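Side-chain contacts in endo-1,4-beta-xylanase I (Hypocrea jecorina, PDB 1XYN), which hydrolyses internal 1,4-beta-xylosidic bonds in the main chain of xylan, a plant cell wall hemicellulose, yielding xylose and xylooligosaccharides: residues G52-N57 / D81-P86; R109-S114 / T118-Q123; Y124-N129 / N144-L149. All blocks are in the same frame, centred on the assembly; numbering follows the deposited sequence.

Contact 1: G52-N57 / D81-P86. With CA (calcium ion), chain B.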
ATOM      1  N   GLY A  52     -29.194   2.908  -2.142  1.00 15.61           N
ATOM      2  CA  GLY A  52     -28.910   4.288  -2.460  1.00 15.35           C
ATOM      3  C   GLY A  52     -28.331   4.408  -3.843  1.00 14.75           C
ATOM      4  O   GLY A  52     -28.702   3.663  -4.749  1.00 22.80           O
ATOM      5  N   SER A  53     -27.419   5.351  -4.010  1.00 13.47           N
ATOM      6  CA  SER A  53     -26.803   5.559  -5.300  1.00 14.38           C
ATOM      7  C   SER A  53     -25.302   5.335  -5.200  1.00 13.42           C
ATOM      8  O   SER A  53     -24.739   5.296  -4.108  1.00  9.71           O
ATOM      9  CB  SER A  53     -27.121   6.966  -5.825  1.00 17.13           C
ATOM     10  OG  SER A  53     -26.405   7.971  -5.128  1.00 16.59           O
ATOM     11  N   PHE A  54     -24.671   5.158  -6.354  1.00 14.73           N
ATOM     12  CA  PHE A  54     -23.239   4.931  -6.437  1.00 13.65           C
ATOM     13  C   PHE A  54     -22.867   5.152  -7.890  1.00 18.40           C
ATOM     14  O   PHE A  54     -23.107   4.293  -8.746  1.00 18.28           O
ATOM     15  CB  PHE A  54     -22.904   3.507  -5.997  1.00 13.51           C
ATOM     16  CG  PHE A  54     -21.451   3.155  -6.130  1.00 15.04           C
ATOM     17  CD1 PHE A  54     -20.511   3.690  -5.266  1.00 14.51           C
ATOM     18  CD2 PHE A  54     -21.027   2.275  -7.121  1.00 16.03           C
ATOM     19  CE1 PHE A  54     -19.169   3.352  -5.386  1.00 16.89           C
ATOM     20  CE2 PHE A  54     -19.695   1.932  -7.246  1.00 15.07           C
ATOM     21  CZ  PHE A  54     -18.762   2.472  -6.375  1.00 16.73           C
ATOM     22  N   SER A  55     -22.351   6.342  -8.172  1.00 21.00           N
ATOM     23  CA  SER A  55     -21.957   6.722  -9.520  1.00 22.00           C
ATOM     24  C   SER A  55     -20.442   6.886  -9.619  1.00 22.76           C
ATOM     25  O   SER A  55     -19.809   7.449  -8.728  1.00 19.71           O
ATOM     26  CB  SER A  55     -22.658   8.023  -9.905  1.00 23.72           C
ATOM     27  OG  SER A  55     -22.370   8.382 -11.242  1.00 30.46           O
ATOM     28  N   VAL A  56     -19.861   6.347 -10.688  1.00 21.00           N
ATOM     29  CA  VAL A  56     -18.421   6.432 -10.919  1.00 19.71           C
ATOM     30  C   VAL A  56     -18.222   7.095 -12.285  1.00 21.09           C
ATOM     31  O   VAL A  56     -18.379   6.457 -13.330  1.00 21.83           O
ATOM     32  CB  VAL A  56     -17.761   5.018 -10.871  1.00 13.92           C
ATOM     33  CG1 VAL A  56     -16.269   5.099 -11.142  1.00  6.11           C
ATOM     34  CG2 VAL A  56     -17.996   4.384  -9.513  1.00 17.15           C
ATOM     35  N   ASN A  57     -17.927   8.393 -12.269  1.00 19.36           N
ATOM     36  CA  ASN A  57     -17.737   9.151 -13.499  1.00 17.81           C
ATOM     37  C   ASN A  57     -16.519   8.674 -14.284  1.00 16.65           C
ATOM     38  O   ASN A  57     -16.555   8.615 -15.514  1.00 15.63           O
ATOM     39  CB  ASN A  57     -17.613  10.651 -13.193  1.00 26.42           C
ATOM     40  CG  ASN A  57     -18.844  11.215 -12.492  1.00 30.34           C
ATOM     41  OD1 ASN A  57     -18.784  11.614 -11.327  1.00 32.86           O
ATOM     42  ND2 ASN A  57     -19.962  11.258 -13.202  1.00 30.51           N
ATOM     43  N   ASP A  81     -20.928  -4.068  -6.502  1.00 13.77           N
ATOM     44  CA  ASP A  81     -20.737  -3.230  -7.659  1.00  9.95           C
ATOM     45  C   ASP A  81     -19.278  -2.846  -7.769  1.00  4.97           C
ATOM     46  O   ASP A  81     -18.583  -2.725  -6.762  1.00  3.32           O
ATOM     47  CB  ASP A  81     -21.594  -1.989  -7.497  1.00 19.99           C
ATOM     48  CG  ASP A  81     -21.697  -1.185  -8.749  1.00 23.09           C
ATOM     49  OD1 ASP A  81     -21.411  -1.693  -9.856  1.00 22.60           O
ATOM     50  OD2 ASP A  81     -22.080  -0.018  -8.592  1.00 31.30           O
ATOM     51  N   ASN A  82     -18.816  -2.677  -9.002  1.00  4.57           N
ATOM     52  CA  ASN A  82     -17.432  -2.307  -9.272  1.00 11.21           C
ATOM     53  C   ASN A  82     -17.268  -1.821 -10.710  1.00 14.09           C
ATOM     54  O   ASN A  82     -17.977  -2.277 -11.621  1.00 15.71           O
ATOM     55  CB  ASN A  82     -16.466  -3.474  -8.992  1.00 16.86           C
ATOM     56  CG  ASN A  82     -16.572  -4.609 -10.016  1.00 23.95           C
ATOM     57  OD1 ASN A  82     -15.650  -4.827 -10.810  1.00 28.36           O
ATOM     58  ND2 ASN A  82     -17.681  -5.356  -9.980  1.00 24.39           N
ATOM     59  N   HIS A  83     -16.382  -0.839 -10.883  1.00 13.02           N
ATOM     60  CA  HIS A  83     -16.079  -0.252 -12.187  1.00 14.52           C
ATOM     61  C   HIS A  83     -14.596  -0.102 -12.309  1.00 15.41           C
ATOM     62  O   HIS A  83     -13.957   0.401 -11.386  1.00 15.46           O
ATOM     63  CB  HIS A  83     -16.649   1.140 -12.299  1.00 15.33           C
ATOM     64  CG  HIS A  83     -18.096   1.200 -12.008  1.00 15.02           C
ATOM     65  ND1 HIS A  83     -19.040   1.359 -12.995  1.00 22.03           N
ATOM     66  CD2 HIS A  83     -18.770   1.095 -10.843  1.00 21.02           C
ATOM     67  CE1 HIS A  83     -20.241   1.353 -12.448  1.00 24.08           C
ATOM     68  NE2 HIS A  83     -20.102   1.196 -11.140  1.00 27.00           N
ATOM     69  N   ASN A  84     -14.068  -0.498 -13.466  1.00 13.64           N
ATOM     70  CA  ASN A  84     -12.647  -0.399 -13.775  1.00 16.41           C
ATOM     71  C   ASN A  84     -11.820  -0.947 -12.626  1.00 19.63           C
ATOM     72  O   ASN A  84     -10.872  -0.316 -12.174  1.00 23.51           O
ATOM     73  CB  ASN A  84     -12.271   1.061 -14.055  1.00 25.08           C
ATOM     74  CG  ASN A  84     -13.158   1.702 -15.117  1.00 38.30           C
ATOM     75  OD1 ASN A  84     -13.056   1.383 -16.305  1.00 45.11           O
ATOM     76  ND2 ASN A  84     -14.044   2.600 -14.691  1.00 37.14           N
ATOM     77  N   TYR A  85     -12.214  -2.116 -12.135  1.00 26.21           N
ATOM     78  CA  TYR A  85     -11.517  -2.764 -11.039  1.00 28.39           C
ATOM     79  C   TYR A  85     -10.552  -3.829 -11.556  1.00 35.54           C
ATOM     80  O   TYR A  85     -10.983  -4.860 -12.070  1.00 31.77           O
ATOM     81  CB  TYR A  85     -12.522  -3.389 -10.075  1.00 26.16           C
ATOM     82  CG  TYR A  85     -11.878  -4.256  -9.028  1.00 27.08           C
ATOM     83  CD1 TYR A  85     -10.872  -3.749  -8.205  1.00 25.58           C
ATOM     84  CD2 TYR A  85     -12.227  -5.605  -8.896  1.00 27.84           C
ATOM     85  CE1 TYR A  85     -10.222  -4.557  -7.282  1.00 26.02           C
ATOM     86  CE2 TYR A  85     -11.586  -6.422  -7.974  1.00 26.14           C
ATOM     87  CZ  TYR A  85     -10.581  -5.890  -7.171  1.00 29.50           C
ATOM     88  OH  TYR A  85      -9.934  -6.687  -6.254  1.00 35.93           O
ATOM     89  N   PRO A  86      -9.234  -3.592 -11.413  1.00 41.94           N
ATOM     90  CA  PRO A  86      -8.172  -4.511 -11.852  1.00 45.12           C
ATOM     91  C   PRO A  86      -8.241  -5.825 -11.082  1.00 43.79           C
ATOM     92  O   PRO A  86      -7.563  -5.986 -10.067  1.00 44.10           O
ATOM     93  CB  PRO A  86      -6.891  -3.751 -11.494  1.00 46.42           C
ATOM     94  CG  PRO A  86      -7.312  -2.315 -11.537  1.00 50.55           C
ATOM     95  CD  PRO A  86      -8.648  -2.364 -10.849  1.00 47.53           C
TER
HETATM   96 CA    CA B 601     -22.745   0.595 -11.078  1.00 15.51          CA
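Asp81 brings its carboxylate to the rim of Phe54. OD2 of Asp81 lies 2.9 Å from CD2 of Phe54, near the ring plane, and so meets the hydrogen-bearing edge. The carboxylate and ring planes are steeply turned against each other, at 73°. OD2 of Asp81 also binds the calcium ion, at 2.6 Å. The same oxygen is thus in tight contact with the aromatic edge and bound to the metal. Its partner OD1 takes a weak bond from the backbone N of Asn82.

His83 is the next residue to meet residues 52-57. Its CG lies beside the backbone N (chi1 -54°), anti to the carbonyl carbon. This torsion turns the imidazole toward residues 52-57, and its NE2 binds the calcium at 2.7 Å. Asp81 and His83, two residues apart on one strand, thus bind the same ion. Imidazole nitrogen is an uncommon ligand for calcium. Val56 packs over one face of the imidazole. Its CB stands 4.2 Å from the centroid of the His83 ring, a CH-pi contact, and its CG2 lies 3.6 Å from CD2 of His83. CE2 of Phe54 reaches the His83 ring edge, 3.8 Å from CD2 of His83. The two rings meet rim to rim, with neither over the face of the other. Phe54 and Val56 thus give the metal-binding side chains an apolar flank.

No hydrogen bond joins the two segments. Strands 53-56 and 81-83 run nearly parallel, 13° apart, but their axes are 8.6 Å from each other. They belong to the two sheets of the beta-jelly roll of family 11 xylanases, and the contact bridges these sheets through side chains. Strand 48-56 pairs with strand 168-177, where Phe54 touches Ala172. Strand 81-83 pairs with strand 60-70, where Leu63 touches both Phe54 and Asp81.

Contact 2: R109-S114 / T118-Q123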
ATOM      1  N   ARG A 109      -1.577  -9.612  -0.227  1.00 20.24           N
ATOM      2  CA  ARG A 109      -1.072  -8.255  -0.127  1.00 20.69           C
ATOM      3  C   ARG A 109       0.198  -8.317   0.718  1.00 19.84           C
ATOM      4  O   ARG A 109       0.143  -8.615   1.910  1.00 18.41           O
ATOM      5  CB  ARG A 109      -2.133  -7.365   0.534  1.00 19.33           C
ATOM      6  CG  ARG A 109      -3.282  -6.974  -0.395  1.00 25.16           C
ATOM      7  CD  ARG A 109      -2.762  -6.057  -1.492  1.00 38.33           C
ATOM      8  NE  ARG A 109      -3.755  -5.737  -2.514  1.00 46.88           N
ATOM      9  CZ  ARG A 109      -3.479  -5.093  -3.651  1.00 52.45           C
ATOM     10  NH1 ARG A 109      -2.239  -4.692  -3.913  1.00 46.55           N
ATOM     11  NH2 ARG A 109      -4.446  -4.863  -4.538  1.00 53.78           N
ATOM     12  N   VAL A 110       1.345  -8.110   0.080  1.00 20.99           N
ATOM     13  CA  VAL A 110       2.630  -8.154   0.780  1.00 23.28           C
ATOM     14  C   VAL A 110       3.040  -6.786   1.307  1.00 22.79           C
ATOM     15  O   VAL A 110       3.035  -5.806   0.561  1.00 26.85           O
ATOM     16  CB  VAL A 110       3.750  -8.707  -0.138  1.00 24.92           C
ATOM     17  CG1 VAL A 110       5.118  -8.491   0.496  1.00 22.01           C
ATOM     18  CG2 VAL A 110       3.519 -10.187  -0.403  1.00 23.39           C
ATOM     19  N   ASN A 111       3.388  -6.728   2.592  1.00 20.20           N
ATOM     20  CA  ASN A 111       3.815  -5.484   3.239  1.00 21.58           C
ATOM     21  C   ASN A 111       2.834  -4.354   2.962  1.00 22.47           C
ATOM     22  O   ASN A 111       3.218  -3.288   2.478  1.00 24.31           O
ATOM     23  CB  ASN A 111       5.209  -5.078   2.759  1.00 23.03           C
ATOM     24  CG  ASN A 111       6.259  -6.122   3.070  1.00 24.92           C
ATOM     25  OD1 ASN A 111       6.259  -6.723   4.147  1.00 22.75           O
ATOM     26  ND2 ASN A 111       7.165  -6.347   2.123  1.00 29.75           N
ATOM     27  N   GLU A 112       1.561  -4.620   3.216  1.00 22.57           N
ATOM     28  CA  GLU A 112       0.507  -3.644   2.999  1.00 24.14           C
ATOM     29  C   GLU A 112      -0.080  -3.202   4.333  1.00 23.51           C
ATOM     30  O   GLU A 112      -0.065  -3.943   5.310  1.00 24.36           O
ATOM     31  CB  GLU A 112      -0.594  -4.248   2.129  1.00 29.28           C
ATOM     32  CG  GLU A 112      -0.111  -4.713   0.763  1.00 43.05           C
ATOM     33  CD  GLU A 112       0.459  -3.595  -0.087  1.00 50.17           C
ATOM     34  OE1 GLU A 112      -0.093  -2.470  -0.042  1.00 54.66           O
ATOM     35  OE2 GLU A 112       1.450  -3.843  -0.810  1.00 56.25           O
ATOM     36  N   PRO A 113      -0.595  -1.972   4.396  1.00 23.52           N
ATOM     37  CA  PRO A 113      -1.179  -1.484   5.644  1.00 20.86           C
ATOM     38  C   PRO A 113      -2.388  -2.304   6.078  1.00 16.61           C
ATOM     39  O   PRO A 113      -3.221  -2.693   5.255  1.00 14.94           O
ATOM     40  CB  PRO A 113      -1.547  -0.040   5.303  1.00 19.03           C
ATOM     41  CG  PRO A 113      -1.784  -0.080   3.828  1.00 22.48           C
ATOM     42  CD  PRO A 113      -0.643  -0.931   3.354  1.00 20.90           C
ATOM     43  N   SER A 114      -2.463  -2.573   7.378  1.00 14.63           N
ATOM     44  CA  SER A 114      -3.566  -3.342   7.936  1.00 16.30           C
ATOM     45  C   SER A 114      -3.895  -2.869   9.336  1.00 16.72           C
ATOM     46  O   SER A 114      -3.239  -1.974   9.870  1.00 17.32           O
ATOM     47  CB  SER A 114      -3.217  -4.835   7.977  1.00 16.07           C
ATOM     48  OG  SER A 114      -2.284  -5.115   9.000  1.00  8.69           O
ATOM     49  N   THR A 118       1.573  -2.473   9.077  1.00 27.66           N
ATOM     50  CA  THR A 118       1.876  -2.952   7.731  1.00 23.89           C
ATOM     51  C   THR A 118       2.231  -4.434   7.843  1.00 24.24           C
ATOM     52  O   THR A 118       3.092  -4.832   8.648  1.00 16.39           O
ATOM     53  CB  THR A 118       2.992  -2.129   7.056  1.00 23.51           C
ATOM     54  OG1 THR A 118       4.157  -2.110   7.885  1.00 26.33           O
ATOM     55  CG2 THR A 118       2.520  -0.699   6.838  1.00 17.76           C
ATOM     56  N   ALA A 119       1.495  -5.255   7.097  1.00 16.79           N
ATOM     57  CA  ALA A 119       1.679  -6.697   7.134  1.00 19.34           C
ATOM     58  C   ALA A 119       1.383  -7.362   5.799  1.00 16.81           C
ATOM     59  O   ALA A 119       1.010  -6.708   4.831  1.00 17.71           O
ATOM     60  CB  ALA A 119       0.781  -7.299   8.213  1.00  8.52           C
ATOM     61  N   THR A 120       1.583  -8.676   5.765  1.00 19.65           N
ATOM     62  CA  THR A 120       1.323  -9.484   4.581  1.00 18.25           C
ATOM     63  C   THR A 120       0.144 -10.352   4.977  1.00 17.27           C
ATOM     64  O   THR A 120       0.166 -10.987   6.028  1.00 15.14           O
ATOM     65  CB  THR A 120       2.540 -10.349   4.219  1.00 20.13           C
ATOM     66  OG1 THR A 120       3.615  -9.494   3.810  1.00 25.55           O
ATOM     67  CG2 THR A 120       2.210 -11.312   3.083  1.00 24.76           C
ATOM     68  N   PHE A 121      -0.882 -10.381   4.138  1.00 13.17           N
ATOM     69  CA  PHE A 121      -2.084 -11.135   4.451  1.00 10.42           C
ATOM     70  C   PHE A 121      -2.843 -11.459   3.172  1.00 13.18           C
ATOM     71  O   PHE A 121      -2.557 -10.902   2.120  1.00 18.20           O
ATOM     72  CB  PHE A 121      -2.965 -10.274   5.356  1.00 12.33           C
ATOM     73  CG  PHE A 121      -3.183  -8.875   4.825  1.00 10.35           C
ATOM     74  CD1 PHE A 121      -2.287  -7.856   5.131  1.00  2.19           C
ATOM     75  CD2 PHE A 121      -4.252  -8.593   3.976  1.00 13.49           C
ATOM     76  CE1 PHE A 121      -2.445  -6.586   4.597  1.00  8.00           C
ATOM     77  CE2 PHE A 121      -4.423  -7.321   3.435  1.00  7.79           C
ATOM     78  CZ  PHE A 121      -3.519  -6.317   3.743  1.00 14.66           C
ATOM     79  N   ASN A 122      -3.842 -12.320   3.275  1.00 13.99           N
ATOM     80  CA  ASN A 122      -4.630 -12.698   2.111  1.00 17.50           C
ATOM     81  C   ASN A 122      -5.940 -11.912   2.030  1.00 19.82           C
ATOM     82  O   ASN A 122      -6.365 -11.286   2.999  1.00 20.14           O
ATOM     83  CB  ASN A 122      -4.920 -14.202   2.152  1.00 19.54           C
ATOM     84  CG  ASN A 122      -3.652 -15.039   2.110  1.00 22.28           C
ATOM     85  OD1 ASN A 122      -3.029 -15.186   1.062  1.00 21.68           O
ATOM     86  ND2 ASN A 122      -3.246 -15.562   3.263  1.00 29.45           N
ATOM     87  N   GLN A 123      -6.565 -11.939   0.860  1.00 18.28           N
ATOM     88  CA  GLN A 123      -7.832 -11.261   0.640  1.00 16.34           C
ATOM     89  C   GLN A 123      -8.821 -12.287   0.109  1.00 14.41           C
ATOM     90  O   GLN A 123      -8.476 -13.083  -0.763  1.00 15.80           O
ATOM     91  CB  GLN A 123      -7.697 -10.165  -0.423  1.00 18.14           C
ATOM     92  CG  GLN A 123      -6.747  -9.028  -0.115  1.00 18.44           C
ATOM     93  CD  GLN A 123      -6.772  -7.966  -1.208  1.00 22.26           C
ATOM     94  OE1 GLN A 123      -6.207  -8.157  -2.281  1.00 23.75           O
ATOM     95  NE2 GLN A 123      -7.458  -6.858  -0.948  1.00 15.61           N
TER
HETATM   96  O   HOH W   1       5.372  -8.328   5.992  1.00 31.09           O
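Phe121 lays one ring face against Arg109, whose CB is 4.0 Å from the Phe121 ring centroid in a CH-pi contact. The backbone O of Glu112 lies in the ring plane at the edge, 3.6 Å from CE1 of Phe121. A chi1 of 50° sets CG of Phe121 between its backbone N and carbonyl carbon, turning the ring toward Arg109 and Glu112. With an alanine here, a gap would probably open beside Arg109 CB and Glu112 O, leaving that CB without its aromatic partner. OG1 of Thr120 accepts a nearly straight bond from the N of Asn111 at 3.0 Å, and a water joins it to Asn111 OD1. The hairpin is the thumb of the family 11 xylanases. A G1 beta bulge, Asn111 and Glu112 facing Ala119, shifts its register. Paired backbone bonds link Arg109 with Phe121 and Glu112 with Ala119. Arg109, Pro113 and Gln123 probably bind substrate, as in relatives. Arg109 NE makes a weak bond to OE1 of Gln123, which Asn107 also holds. Further out, Arg109 NH1 forms a salt bridge with Glu112 OE2 and a hydrogen bond with Val110 O, both of the second subunit, and the reciprocal bonds form. Trp68 meets the Phe121 ring.

Contact 3: Y124-N129 / N144-L149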
ATOM      1  N   TYR A 124     -10.038 -12.289   0.644  1.00 15.08           N
ATOM      2  CA  TYR A 124     -11.077 -13.196   0.164  1.00 14.62           C
ATOM      3  C   TYR A 124     -12.109 -12.277  -0.470  1.00 16.25           C
ATOM      4  O   TYR A 124     -12.782 -11.514   0.215  1.00 19.67           O
ATOM      5  CB  TYR A 124     -11.709 -13.985   1.308  1.00  7.92           C
ATOM      6  CG  TYR A 124     -10.740 -14.814   2.120  1.00  8.01           C
ATOM      7  CD1 TYR A 124      -9.473 -15.143   1.629  1.00  8.11           C
ATOM      8  CD2 TYR A 124     -11.085 -15.258   3.392  1.00  7.26           C
ATOM      9  CE1 TYR A 124      -8.580 -15.891   2.389  1.00  4.70           C
ATOM     10  CE2 TYR A 124     -10.202 -15.999   4.155  1.00  2.96           C
ATOM     11  CZ  TYR A 124      -8.956 -16.313   3.654  1.00  9.45           C
ATOM     12  OH  TYR A 124      -8.095 -17.049   4.433  1.00 12.75           O
ATOM     13  N   ILE A 125     -12.224 -12.332  -1.790  1.00 15.97           N
ATOM     14  CA  ILE A 125     -13.152 -11.459  -2.483  1.00 14.37           C
ATOM     15  C   ILE A 125     -14.273 -12.197  -3.191  1.00 12.32           C
ATOM     16  O   ILE A 125     -14.052 -13.227  -3.812  1.00 14.44           O
ATOM     17  CB  ILE A 125     -12.393 -10.582  -3.522  1.00 14.05           C
ATOM     18  CG1 ILE A 125     -11.215  -9.859  -2.861  1.00 13.10           C
ATOM     19  CG2 ILE A 125     -13.342  -9.586  -4.184  1.00 11.54           C
ATOM     20  CD1 ILE A 125     -10.290  -9.153  -3.842  1.00 17.44           C
ATOM     21  N   SER A 126     -15.478 -11.649  -3.089  1.00 15.41           N
ATOM     22  CA  SER A 126     -16.655 -12.201  -3.748  1.00 12.61           C
ATOM     23  C   SER A 126     -17.166 -11.075  -4.641  1.00 10.76           C
ATOM     24  O   SER A 126     -17.670 -10.083  -4.139  1.00 14.13           O
ATOM     25  CB  SER A 126     -17.741 -12.568  -2.722  1.00 16.00           C
ATOM     26  OG  SER A 126     -17.418 -13.718  -1.948  1.00 10.17           O
ATOM     27  N   VAL A 127     -17.005 -11.204  -5.954  1.00 12.51           N
ATOM     28  CA  VAL A 127     -17.472 -10.173  -6.878  1.00 12.26           C
ATOM     29  C   VAL A 127     -18.781 -10.561  -7.566  1.00 11.25           C
ATOM     30  O   VAL A 127     -18.826 -11.510  -8.351  1.00 14.22           O
ATOM     31  CB  VAL A 127     -16.414  -9.845  -7.952  1.00 16.20           C
ATOM     32  CG1 VAL A 127     -16.908  -8.720  -8.849  1.00  9.24           C
ATOM     33  CG2 VAL A 127     -15.089  -9.475  -7.301  1.00 10.39           C
ATOM     34  N   ARG A 128     -19.843  -9.814  -7.272  1.00  9.37           N
ATOM     35  CA  ARG A 128     -21.159 -10.065  -7.848  1.00  7.18           C
ATOM     36  C   ARG A 128     -21.151  -9.955  -9.367  1.00  7.76           C
ATOM     37  O   ARG A 128     -20.693  -8.955  -9.923  1.00  7.86           O
ATOM     38  CB  ARG A 128     -22.176  -9.098  -7.256  1.00  4.28           C
ATOM     39  CG  ARG A 128     -23.588  -9.378  -7.671  1.00  6.97           C
ATOM     40  CD  ARG A 128     -24.541  -8.419  -7.003  1.00  9.15           C
ATOM     41  NE  ARG A 128     -25.933  -8.764  -7.283  1.00 14.12           N
ATOM     42  CZ  ARG A 128     -26.709  -9.494  -6.484  1.00  9.71           C
ATOM     43  NH1 ARG A 128     -26.237  -9.967  -5.336  1.00  6.61           N
ATOM     44  NH2 ARG A 128     -27.961  -9.751  -6.839  1.00 13.08           N
ATOM     45  N   ASN A 129     -21.683 -10.974 -10.038  1.00 12.22           N
ATOM     46  CA  ASN A 129     -21.716 -10.994 -11.501  1.00 15.68           C
ATOM     47  C   ASN A 129     -22.753 -10.044 -12.082  1.00 14.86           C
ATOM     48  O   ASN A 129     -22.666  -9.655 -13.244  1.00 12.86           O
ATOM     49  CB  ASN A 129     -21.917 -12.426 -12.032  1.00 23.05           C
ATOM     50  CG  ASN A 129     -20.746 -13.358 -11.684  1.00 21.48           C
ATOM     51  OD1 ASN A 129     -19.624 -12.911 -11.470  1.00 20.02           O
ATOM     52  ND2 ASN A 129     -21.017 -14.654 -11.625  1.00 24.64           N
ATOM     53  N   ASN A 144     -19.319 -19.344   4.245  1.00 15.79           N
ATOM     54  CA  ASN A 144     -19.415 -20.789   4.050  1.00 14.70           C
ATOM     55  C   ASN A 144     -18.697 -21.172   2.756  1.00 11.26           C
ATOM     56  O   ASN A 144     -17.849 -22.064   2.753  1.00 11.86           O
ATOM     57  CB  ASN A 144     -20.881 -21.249   3.992  1.00 17.45           C
ATOM     58  CG  ASN A 144     -21.569 -21.231   5.359  1.00 10.19           C
ATOM     59  OD1 ASN A 144     -20.943 -20.977   6.386  1.00 16.94           O
ATOM     60  ND2 ASN A 144     -22.861 -21.504   5.367  1.00 18.07           N
ATOM     61  N   ALA A 145     -19.012 -20.458   1.675  1.00 14.18           N
ATOM     62  CA  ALA A 145     -18.403 -20.698   0.366  1.00 12.10           C
ATOM     63  C   ALA A 145     -16.888 -20.508   0.416  1.00 15.92           C
ATOM     64  O   ALA A 145     -16.132 -21.272  -0.191  1.00 18.65           O
ATOM     65  CB  ALA A 145     -19.005 -19.784  -0.660  1.00  7.45           C
ATOM     66  N   TRP A 146     -16.446 -19.503   1.162  1.00 15.92           N
ATOM     67  CA  TRP A 146     -15.029 -19.226   1.297  1.00 15.77           C
ATOM     68  C   TRP A 146     -14.339 -20.377   2.025  1.00 18.77           C
ATOM     69  O   TRP A 146     -13.321 -20.891   1.563  1.00 21.13           O
ATOM     70  CB  TRP A 146     -14.805 -17.899   2.039  1.00 16.14           C
ATOM     71  CG  TRP A 146     -15.198 -16.657   1.243  1.00 22.03           C
ATOM     72  CD1 TRP A 146     -15.501 -16.587  -0.099  1.00 16.28           C
ATOM     73  CD2 TRP A 146     -15.320 -15.318   1.748  1.00 20.45           C
ATOM     74  NE1 TRP A 146     -15.798 -15.289  -0.449  1.00 17.78           N
ATOM     75  CE2 TRP A 146     -15.696 -14.491   0.660  1.00 19.73           C
ATOM     76  CE3 TRP A 146     -15.150 -14.738   3.009  1.00 12.87           C
ATOM     77  CZ2 TRP A 146     -15.901 -13.116   0.800  1.00 13.42           C
ATOM     78  CZ3 TRP A 146     -15.356 -13.373   3.145  1.00 15.70           C
ATOM     79  CH2 TRP A 146     -15.727 -12.579   2.044  1.00 12.84           C
ATOM     80  N   ALA A 147     -14.926 -20.805   3.139  1.00 17.73           N
ATOM     81  CA  ALA A 147     -14.377 -21.896   3.937  1.00 18.55           C
ATOM     82  C   ALA A 147     -14.279 -23.192   3.141  1.00 19.08           C
ATOM     83  O   ALA A 147     -13.264 -23.885   3.218  1.00 16.89           O
ATOM     84  CB  ALA A 147     -15.225 -22.112   5.186  1.00 19.27           C
ATOM     85  N   SER A 148     -15.311 -23.485   2.345  1.00 15.26           N
ATOM     86  CA  SER A 148     -15.351 -24.710   1.542  1.00 16.35           C
ATOM     87  C   SER A 148     -14.287 -24.772   0.449  1.00 18.62           C
ATOM     88  O   SER A 148     -13.934 -25.859  -0.014  1.00 22.15           O
ATOM     89  CB  SER A 148     -16.745 -24.932   0.938  1.00 15.36           C
ATOM     90  OG  SER A 148     -17.053 -23.990  -0.070  1.00 14.59           O
ATOM     91  N   LEU A 149     -13.779 -23.609   0.046  1.00 17.68           N
ATOM     92  CA  LEU A 149     -12.742 -23.524  -0.975  1.00 13.16           C
ATOM     93  C   LEU A 149     -11.362 -23.346  -0.349  1.00 12.24           C
ATOM     94  O   LEU A 149     -10.380 -23.106  -1.054  1.00  7.61           O
ATOM     95  CB  LEU A 149     -13.035 -22.367  -1.927  1.00 17.81           C
ATOM     96  CG  LEU A 149     -14.309 -22.512  -2.768  1.00 21.73           C
ATOM     97  CD1 LEU A 149     -14.646 -21.197  -3.474  1.00 19.58           C
ATOM     98  CD2 LEU A 149     -14.134 -23.636  -3.772  1.00 16.29           C
TER
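Trp146 and Tyr124 join the single helix of the beta-jelly roll to strand 119-128. The helix, residues 139-148, lies against the face of the sheet turned away from Ile125. Its axis passes 10.0 Å from that of the strand, and Trp146 and Tyr124 fill the space between them. CG of Trp146 lies beside the backbone N, and the indole lies across the strand.

The tight part is the indole. CB of Tyr124 sits over the centre of the six-membered ring of Trp146, 3.9 Å from its centroid, in a CH-pi contact. The Tyr124 ring continues past it and turns an edge toward the indole face. This is an offset edge-to-face pair, with planes at 65° and CD2 of Tyr124 4.1 Å from CE3 of Trp146. At the far rim of the indole, CZ2 of Trp146 lies 3.6 Å from the backbone O of Tyr124. The phenol hydroxyl leads away from the helix segment and bonds to the O of His152. Tyr76 and Ile78 of the neighbouring strand 74-79 also pack on Trp146. All the touching residues are buried.

The outer side of the helix is different. Asn144, Ala147 and Ser148 are exposed and do not meet the strand. Here the helix bonds to itself, with Ser148 OG donating to the O of Ala145 at 2.9 Å. That donor stands above the carbonyl plane.

One polar bond crosses the buried side. NE1 of Trp146 donates to OG of Ser126 at 2.7 Å, but the N-H...O angle is only 130°, so the bond is bent. His142, one helical turn before Trp146, bonds to the same oxygen through ND1. Ser126 OG itself lies 21° out of the indole plane.

How the contacts relate
The contacts follow one another along the chain, 1 before 2 before 3, with centres 19 to 24 Å apart. All three reach the mixed sheet of the jelly roll. Contact 1 ties it to the five-stranded antiparallel sheet at the calcium site. Contacts 2 and 3 share strand 119-128: its first half belongs to the thumb, and its second half packs against the helix. Contacts 1 and 3 touch where Tyr85 packs on Ile125 and Asn82 on Val127. Contacts 1 and 2 do not touch; their nearest atoms are about 6 Å apart. One sheet thus connects the metal site, the probable substrate-binding thumb and the helix on its other face.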